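Local coordinates for cytochrome P450 RhF (Acinetobacter radioresistens, PDB 6RO8), which probably acts as a heme-thiolate monooxygenase, this chain being the heme domain of a longer protein that also carries reductase and 2Fe-2S ferredoxin domains, at residues L128-T133 against Q380-N385; L177-V182 against K238-D243. One frame throughout, in Å; residues are numbered along the deposited sequence.

Interaction 1 of 2, residues L128-T133 against Q380-N385; sequences LMDAFT and QCMGKN. With HEM (protoporphyrin IX containing Fe), chain B.
The cysteine-ligand loop of the P450 fold, on the proximal side of the heme, meets the loop between helices 121-127 and 134-155 here, and Met382 and Phe132 make most of the contact. Cys381 SG is the protein ligand of the heme iron, 2.5 Å from FE, with a water on the opposite side of the porphyrin. Its neighbour Met382 faces away from the iron toward the 128-133 loop. The Met382 chain runs out with CG anti to the carbonyl carbon (chi1 -80°), then bends at its last torsion (chi3 86°), which brings the methyl CE to 3.5 Å from Phe132 CE1. Its CB sits over one face of the Phe132 ring, offset toward the rim, while SD stands 5.3 Å from the ring centroid and 42° off the normal, an oblique Met-aromatic contact. The ring also meets backbone: Phe132 CD2 comes to 3.3 Å from Met382 O. Beyond the ring, CE packs against Met129 O and the carboxylate oxygen Asp130 OD1. Gly383 CA sits between the Phe132 ring and the heme, 3.6 Å from HEM C3C, while Met382 CG and SD rest on the propionate arm at CBD. Arg126, which hydrogen-bonds the heme, also donates to Gln380 O. Across these two segments the contact is all van der Waals and sulfur-aromatic: Met382 bridges heme periphery and phenylalanine ring, which probably helps to set the loop, and backbone bonding of Cys381 with Phe374 adds to the hold of the iron bond.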
loop_
_atom_site.group_PDB
_atom_site.type_symbol
_atom_site.label_atom_id
_atom_site.label_comp_id
_atom_site.label_asym_id
_atom_site.label_seq_id
_atom_site.Cartn_x
_atom_site.Cartn_y
_atom_site.Cartn_z
ATOM N N LEU A 128 -6.617 -18.870 -10.181
ATOM C CA LEU A 128 -6.002 -20.134 -9.817
ATOM C C LEU A 128 -5.012 -19.987 -8.663
ATOM O O LEU A 128 -4.089 -20.799 -8.538
ATOM C CB LEU A 128 -5.343 -20.779 -11.043
ATOM C CG LEU A 128 -6.170 -21.681 -12.010
ATOM C CD1 LEU A 128 -6.794 -22.963 -11.360
ATOM C CD2 LEU A 128 -7.232 -20.883 -12.802
ATOM N N MET A 129 -5.204 -18.995 -7.771
ATOM C CA MET A 129 -4.274 -18.968 -6.626
ATOM C C MET A 129 -4.926 -18.435 -5.340
ATOM O O MET A 129 -4.594 -17.354 -4.863
ATOM C CB MET A 129 -3.027 -18.159 -6.962
ATOM C CG MET A 129 -1.847 -19.038 -7.299
ATOM S SD MET A 129 -0.386 -18.033 -7.563
ATOM C CE MET A 129 -1.067 -16.700 -8.540
ATOM N N ASP A 130 -5.747 -19.276 -4.691
ATOM C CA ASP A 130 -6.442 -18.887 -3.464
ATOM C C ASP A 130 -6.190 -19.866 -2.308
ATOM O O ASP A 130 -6.710 -20.995 -2.281
ATOM C CB ASP A 130 -7.923 -18.698 -3.759
ATOM C CG ASP A 130 -8.151 -17.568 -4.777
ATOM O OD1 ASP A 130 -7.360 -16.602 -4.722
ATOM O OD2 ASP A 130 -9.078 -17.626 -5.624
ATOM N N ALA A 131 -5.326 -19.433 -1.385
ATOM C CA ALA A 131 -5.321 -19.862 0.005
ATOM C C ALA A 131 -5.570 -18.646 0.896
ATOM O O ALA A 131 -4.972 -18.474 1.964
ATOM C CB ALA A 131 -4.015 -20.564 0.356
ATOM N N PHE A 132 -6.408 -17.748 0.406
ATOM C CA PHE A 132 -7.036 -16.744 1.230
ATOM C C PHE A 132 -8.318 -17.266 1.857
ATOM O O PHE A 132 -9.094 -16.470 2.387
ATOM C CB PHE A 132 -7.300 -15.483 0.392
ATOM C CG PHE A 132 -6.047 -14.874 -0.147
ATOM C CD1 PHE A 132 -5.489 -15.340 -1.330
ATOM C CD2 PHE A 132 -5.377 -13.897 0.566
ATOM C CE1 PHE A 132 -4.305 -14.825 -1.802
ATOM C CE2 PHE A 132 -4.183 -13.369 0.093
ATOM C CZ PHE A 132 -3.648 -13.832 -1.093
ATOM N N THR A 133 -8.556 -18.588 1.817
ATOM C CA THR A 133 -9.733 -19.158 2.470
ATOM C C THR A 133 -9.844 -18.620 3.894
ATOM O O THR A 133 -8.827 -18.263 4.508
ATOM C CB THR A 133 -9.681 -20.688 2.501
ATOM O OG1 THR A 133 -8.631 -21.114 3.371
ATOM C CG2 THR A 133 -9.438 -21.236 1.127
ATOM N N GLN A 380 -8.581 -5.646 -7.351
ATOM C CA GLN A 380 -8.847 -5.306 -5.958
ATOM C C GLN A 380 -8.047 -6.185 -5.006
ATOM O O GLN A 380 -7.941 -7.399 -5.191
ATOM C CB GLN A 380 -10.324 -5.437 -5.630
ATOM C CG GLN A 380 -10.608 -4.857 -4.269
ATOM C CD GLN A 380 -11.913 -5.308 -3.712
ATOM O OE1 GLN A 380 -12.104 -6.491 -3.416
ATOM N NE2 GLN A 380 -12.826 -4.362 -3.535
ATOM N N CYS A 381 -7.493 -5.544 -3.981
ATOM C CA CYS A 381 -6.453 -6.134 -3.154
ATOM C C CYS A 381 -6.843 -7.517 -2.630
ATOM O O CYS A 381 -7.881 -7.687 -1.981
ATOM C CB CYS A 381 -6.171 -5.198 -1.989
ATOM S SG CYS A 381 -5.156 -6.022 -0.824
ATOM N N MET A 382 -5.995 -8.509 -2.898
ATOM C CA MET A 382 -6.299 -9.865 -2.451
ATOM C C MET A 382 -6.073 -10.059 -0.959
ATOM O O MET A 382 -6.654 -10.982 -0.377
ATOM C CB MET A 382 -5.465 -10.895 -3.213
ATOM C CG MET A 382 -6.025 -11.210 -4.574
ATOM S SD MET A 382 -4.948 -12.313 -5.507
ATOM C CE MET A 382 -5.480 -13.935 -4.951
ATOM N N GLY A 383 -5.260 -9.208 -0.336
ATOM C CA GLY A 383 -4.908 -9.376 1.058
ATOM C C GLY A 383 -5.628 -8.385 1.950
ATOM O O GLY A 383 -5.237 -8.200 3.114
ATOM N N LYS A 384 -6.699 -7.761 1.422
ATOM C CA LYS A 384 -7.411 -6.741 2.193
ATOM C C LYS A 384 -7.848 -7.284 3.556
ATOM O O LYS A 384 -7.782 -6.572 4.567
ATOM C CB LYS A 384 -8.622 -6.199 1.411
ATOM C CG LYS A 384 -9.693 -7.243 0.999
ATOM C CD LYS A 384 -10.892 -6.574 0.293
ATOM C CE LYS A 384 -11.915 -7.612 -0.199
ATOM N NZ LYS A 384 -13.221 -6.989 -0.583
ATOM N N ASN A 385 -8.266 -8.549 3.622
ATOM C CA ASN A 385 -8.722 -9.008 4.929
ATOM C C ASN A 385 -7.573 -9.343 5.862
ATOM O O ASN A 385 -7.733 -9.245 7.076
ATOM C CB ASN A 385 -9.670 -10.193 4.801
ATOM C CG ASN A 385 -11.011 -9.780 4.273
ATOM O OD1 ASN A 385 -11.505 -8.696 4.566
ATOM N ND2 ASN A 385 -11.576 -10.604 3.432
HETATM C CHA HEM B . -3.689 -5.266 -4.865
HETATM C CHB HEM B . -3.707 -1.947 -1.305
HETATM C CHC HEM B . -2.277 -5.287 1.948
HETATM C CHD HEM B . -1.820 -8.435 -1.725
HETATM C C1A HEM B . -3.807 -4.064 -4.202
HETATM C C2A HEM B . -4.165 -2.779 -4.775
HETATM C C3A HEM B . -4.168 -1.874 -3.801
HETATM C C4A HEM B . -3.805 -2.532 -2.558
HETATM C CMA HEM B . -4.502 -0.379 -3.990
HETATM C CAA HEM B . -4.503 -2.497 -6.256
HETATM C CBA HEM B . -6.014 -2.487 -6.371
HETATM C CGA HEM B . -6.460 -2.306 -7.797
HETATM O O1A HEM B . -5.594 -2.155 -8.692
HETATM O O2A HEM B . -7.693 -2.318 -8.025
HETATM C C1B HEM B . -3.414 -2.573 -0.116
HETATM C C2B HEM B . -3.535 -1.978 1.201
HETATM C C3B HEM B . -3.124 -2.899 2.107
HETATM C C4B HEM B . -2.739 -4.105 1.386
HETATM C CMB HEM B . -4.046 -0.532 1.443
HETATM C CAB HEM B . -3.065 -2.815 3.650
HETATM C CBB HEM B . -3.611 -1.851 4.392
HETATM C C1C HEM B . -2.022 -6.442 1.241
HETATM C C2C HEM B . -1.533 -7.709 1.757
HETATM C C3C HEM B . -1.421 -8.563 0.714
HETATM C C4C HEM B . -1.831 -7.870 -0.475
HETATM C CMC HEM B . -1.224 -7.969 3.248
HETATM C CAC HEM B . -0.957 -10.044 0.635
HETATM C CBC HEM B . -0.532 -10.726 1.700
HETATM C C1D HEM B . -2.254 -7.862 -2.894
HETATM C C2D HEM B . -2.257 -8.492 -4.193
HETATM C C3D HEM B . -2.779 -7.632 -5.059
HETATM C C4D HEM B . -3.129 -6.411 -4.344
HETATM C CMD HEM B . -1.745 -9.909 -4.534
HETATM C CAD HEM B . -2.938 -7.911 -6.572
HETATM C CBD HEM B . -4.261 -8.592 -6.896
HETATM C CGD HEM B . -4.558 -8.414 -8.368
HETATM O O1D HEM B . -3.731 -7.795 -9.069
HETATM O O2D HEM B . -5.623 -8.874 -8.851
HETATM N NA HEM B . -3.581 -3.867 -2.856
HETATM N NB HEM B . -2.928 -3.863 0.037
HETATM N NC HEM B . -2.186 -6.587 -0.125
HETATM N ND HEM B . -2.798 -6.592 -3.023
HETATM FE FE HEM B . -2.868 -5.252 -1.465
HETATM O O HOH W 1 -0.732 -4.655 -2.084
#

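Interaction 2 of 2, residues L177-V182 against K238-D243; sequences LHFLGV and KGWMYD
Phe179, the last residue of helix 170-179, hands its carbonyl to the start of helix 240-250, a helix end-to-helix start junction beside the edge of the heme, which Phe179 and Trp240 both touch. The acceptor bond is well formed: Trp240 N donates to Phe179 O at 2.9 Å, lying in the carbonyl plane on a lone pair, with an N-H...O angle of 162°. The backbone N-H in the first turn of one helix is thus satisfied by a carbonyl at the end of another. With CG anti to the backbone N (chi1 179°), the Phe179 ring reaches over to Trp240: Phe179 CE2 touches Trp240 CE3 at 3.8 Å, the phenyl plane turned 47° to the five-membered ring, an oblique meeting. Leu180 follows, placing CD2 at the edge of the indole, near its plane, and 3.9 Å from Met241 CG; the leucine and methionine chains run alongside each other in the same direction, and helix 257-270 packs on both. Gly181 then brings backbone against backbone, its CA 3.9 Å from that of Gly239, the N-cap residue, whose backbone angles suit glycine. Val182 closes the turn by donating its N-H to Leu177 O and adds a looser touch to Met241. Further along the opposite segment, Tyr242 leans its ring on Gly181, with Tyr242 CE2 3.4 Å from Gly181 CA.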
loop_
_atom_site.group_PDB
_atom_site.type_symbol
_atom_site.label_atom_id
_atom_site.label_comp_id
_atom_site.label_asym_id
_atom_site.label_seq_id
_atom_site.Cartn_x
_atom_site.Cartn_y
_atom_site.Cartn_z
ATOM N N LEU A 177 5.954 -12.987 6.034
ATOM C CA LEU A 177 6.857 -14.122 5.865
ATOM C C LEU A 177 6.142 -15.429 6.154
ATOM O O LEU A 177 6.254 -16.388 5.386
ATOM C CB LEU A 177 8.065 -13.972 6.784
ATOM C CG LEU A 177 8.890 -12.735 6.499
ATOM C CD1 LEU A 177 9.947 -12.582 7.576
ATOM C CD2 LEU A 177 9.501 -12.909 5.154
ATOM N N HIS A 178 5.365 -15.467 7.239
ATOM C CA HIS A 178 4.685 -16.701 7.623
ATOM C C HIS A 178 3.562 -17.048 6.658
ATOM O O HIS A 178 3.388 -18.219 6.309
ATOM C CB HIS A 178 4.155 -16.581 9.050
ATOM C CG HIS A 178 3.723 -17.883 9.633
ATOM N ND1 HIS A 178 4.617 -18.871 9.985
ATOM C CD2 HIS A 178 2.492 -18.367 9.921
ATOM C CE1 HIS A 178 3.954 -19.909 10.465
ATOM N NE2 HIS A 178 2.662 -19.627 10.441
ATOM N N PHE A 179 2.793 -16.053 6.222
ATOM C CA PHE A 179 1.771 -16.303 5.214
ATOM C C PHE A 179 2.390 -16.835 3.924
ATOM O O PHE A 179 1.916 -17.825 3.360
ATOM C CB PHE A 179 0.982 -15.022 4.953
ATOM C CG PHE A 179 -0.087 -15.172 3.913
ATOM C CD1 PHE A 179 -1.271 -15.851 4.205
ATOM C CD2 PHE A 179 0.076 -14.617 2.652
ATOM C CE1 PHE A 179 -2.272 -15.975 3.243
ATOM C CE2 PHE A 179 -0.906 -14.745 1.692
ATOM C CZ PHE A 179 -2.087 -15.425 1.985
ATOM N N LEU A 180 3.432 -16.169 3.425
ATOM C CA LEU A 180 4.223 -16.731 2.345
ATOM C C LEU A 180 4.999 -17.920 2.893
ATOM O O LEU A 180 4.965 -18.222 4.085
ATOM C CB LEU A 180 5.148 -15.664 1.766
ATOM C CG LEU A 180 4.420 -14.355 1.408
ATOM C CD1 LEU A 180 5.376 -13.188 1.195
ATOM C CD2 LEU A 180 3.566 -14.546 0.173
ATOM N N GLY A 181 5.681 -18.637 2.044
ATOM C CA GLY A 181 6.396 -19.719 2.703
ATOM C C GLY A 181 7.845 -19.386 3.016
ATOM O O GLY A 181 8.729 -20.236 2.852
ATOM N N VAL A 182 8.103 -18.160 3.456
ATOM C CA VAL A 182 9.422 -17.539 3.346
ATOM C C VAL A 182 10.079 -17.521 4.720
ATOM O O VAL A 182 9.527 -16.928 5.656
ATOM C CB VAL A 182 9.330 -16.121 2.764
ATOM C CG1 VAL A 182 10.682 -15.435 2.827
ATOM C CG2 VAL A 182 8.812 -16.171 1.326
ATOM N N LYS A 238 4.597 -25.190 3.084
ATOM C CA LYS A 238 3.302 -24.537 3.073
ATOM C C LYS A 238 3.515 -23.027 3.135
ATOM O O LYS A 238 4.429 -22.545 3.811
ATOM C CB LYS A 238 2.411 -25.037 4.224
ATOM C CG LYS A 238 0.980 -24.434 4.232
ATOM C CD LYS A 238 0.096 -24.997 5.376
ATOM C CE LYS A 238 -1.315 -24.366 5.381
ATOM N NZ LYS A 238 -2.165 -24.935 6.513
ATOM N N GLY A 239 2.678 -22.302 2.408
ATOM C CA GLY A 239 2.703 -20.853 2.323
ATOM C C GLY A 239 2.281 -20.463 0.923
ATOM O O GLY A 239 2.342 -21.251 -0.018
ATOM N N TRP A 240 1.861 -19.209 0.776
ATOM C CA TRP A 240 1.330 -18.785 -0.517
ATOM C C TRP A 240 2.358 -18.938 -1.641
ATOM O O TRP A 240 2.001 -19.316 -2.768
ATOM C CB TRP A 240 0.861 -17.348 -0.435
ATOM C CG TRP A 240 -0.020 -16.988 -1.555
ATOM C CD1 TRP A 240 -0.862 -17.815 -2.244
ATOM C CD2 TRP A 240 -0.168 -15.695 -2.122
ATOM N NE1 TRP A 240 -1.532 -17.105 -3.212
ATOM C CE2 TRP A 240 -1.119 -15.799 -3.158
ATOM C CE3 TRP A 240 0.410 -14.449 -1.854
ATOM C CZ2 TRP A 240 -1.505 -14.702 -3.922
ATOM C CZ3 TRP A 240 0.043 -13.370 -2.620
ATOM C CH2 TRP A 240 -0.912 -13.494 -3.633
ATOM N N MET A 241 3.636 -18.665 -1.363
ATOM C CA MET A 241 4.635 -18.801 -2.419
ATOM C C MET A 241 4.803 -20.262 -2.831
ATOM O O MET A 241 4.981 -20.564 -4.018
ATOM C CB MET A 241 5.965 -18.192 -1.973
ATOM C CG MET A 241 5.995 -16.671 -1.997
ATOM S SD MET A 241 5.442 -16.002 -3.583
ATOM C CE MET A 241 6.505 -16.879 -4.740
ATOM N N TYR A 242 4.721 -21.189 -1.868
ATOM C CA TYR A 242 4.717 -22.610 -2.212
ATOM C C TYR A 242 3.518 -22.973 -3.076
ATOM O O TYR A 242 3.615 -23.865 -3.928
ATOM C CB TYR A 242 4.712 -23.468 -0.952
ATOM C CG TYR A 242 6.035 -23.470 -0.242
ATOM C CD1 TYR A 242 7.161 -24.083 -0.808
ATOM C CD2 TYR A 242 6.167 -22.856 0.994
ATOM C CE1 TYR A 242 8.387 -24.077 -0.150
ATOM C CE2 TYR A 242 7.384 -22.842 1.657
ATOM C CZ TYR A 242 8.488 -23.454 1.084
ATOM O OH TYR A 242 9.680 -23.419 1.763
ATOM N N ASP A 243 2.381 -22.305 -2.876
ATOM C CA ASP A 243 1.245 -22.545 -3.757
ATOM C C ASP A 243 1.583 -22.148 -5.189
ATOM O O ASP A 243 1.358 -22.921 -6.129
ATOM C CB ASP A 243 0.018 -21.788 -3.260
ATOM C CG ASP A 243 -0.434 -22.249 -1.899
ATOM O OD1 ASP A 243 -0.192 -23.421 -1.546
ATOM O OD2 ASP A 243 -1.027 -21.428 -1.171
#

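How the interactions relate
The two contacts are neighbours, their centres about 13 Å apart, and they touch directly. Along the chain the order is 128-133, 177-182, 238-243, 380-385, so both halves of interaction 2 fall between the halves of interaction 1. The loop 128-133 lies between the cysteine loop 380-385 and the helix junction of interaction 2: Phe132 meets Trp240 edge-to-face and packs its CE2 3.5 Å from Phe179 CZ, and Met129 O lies 3.5 Å from Trp240 NE1. Phe179 and Trp240 also touch the heme, as the cysteine loop does. Together the contacts gather the ends of helices 121-127, 170-179, 240-250 and 384-401 into one aromatic, methionine-rich layer beside the prosthetic group.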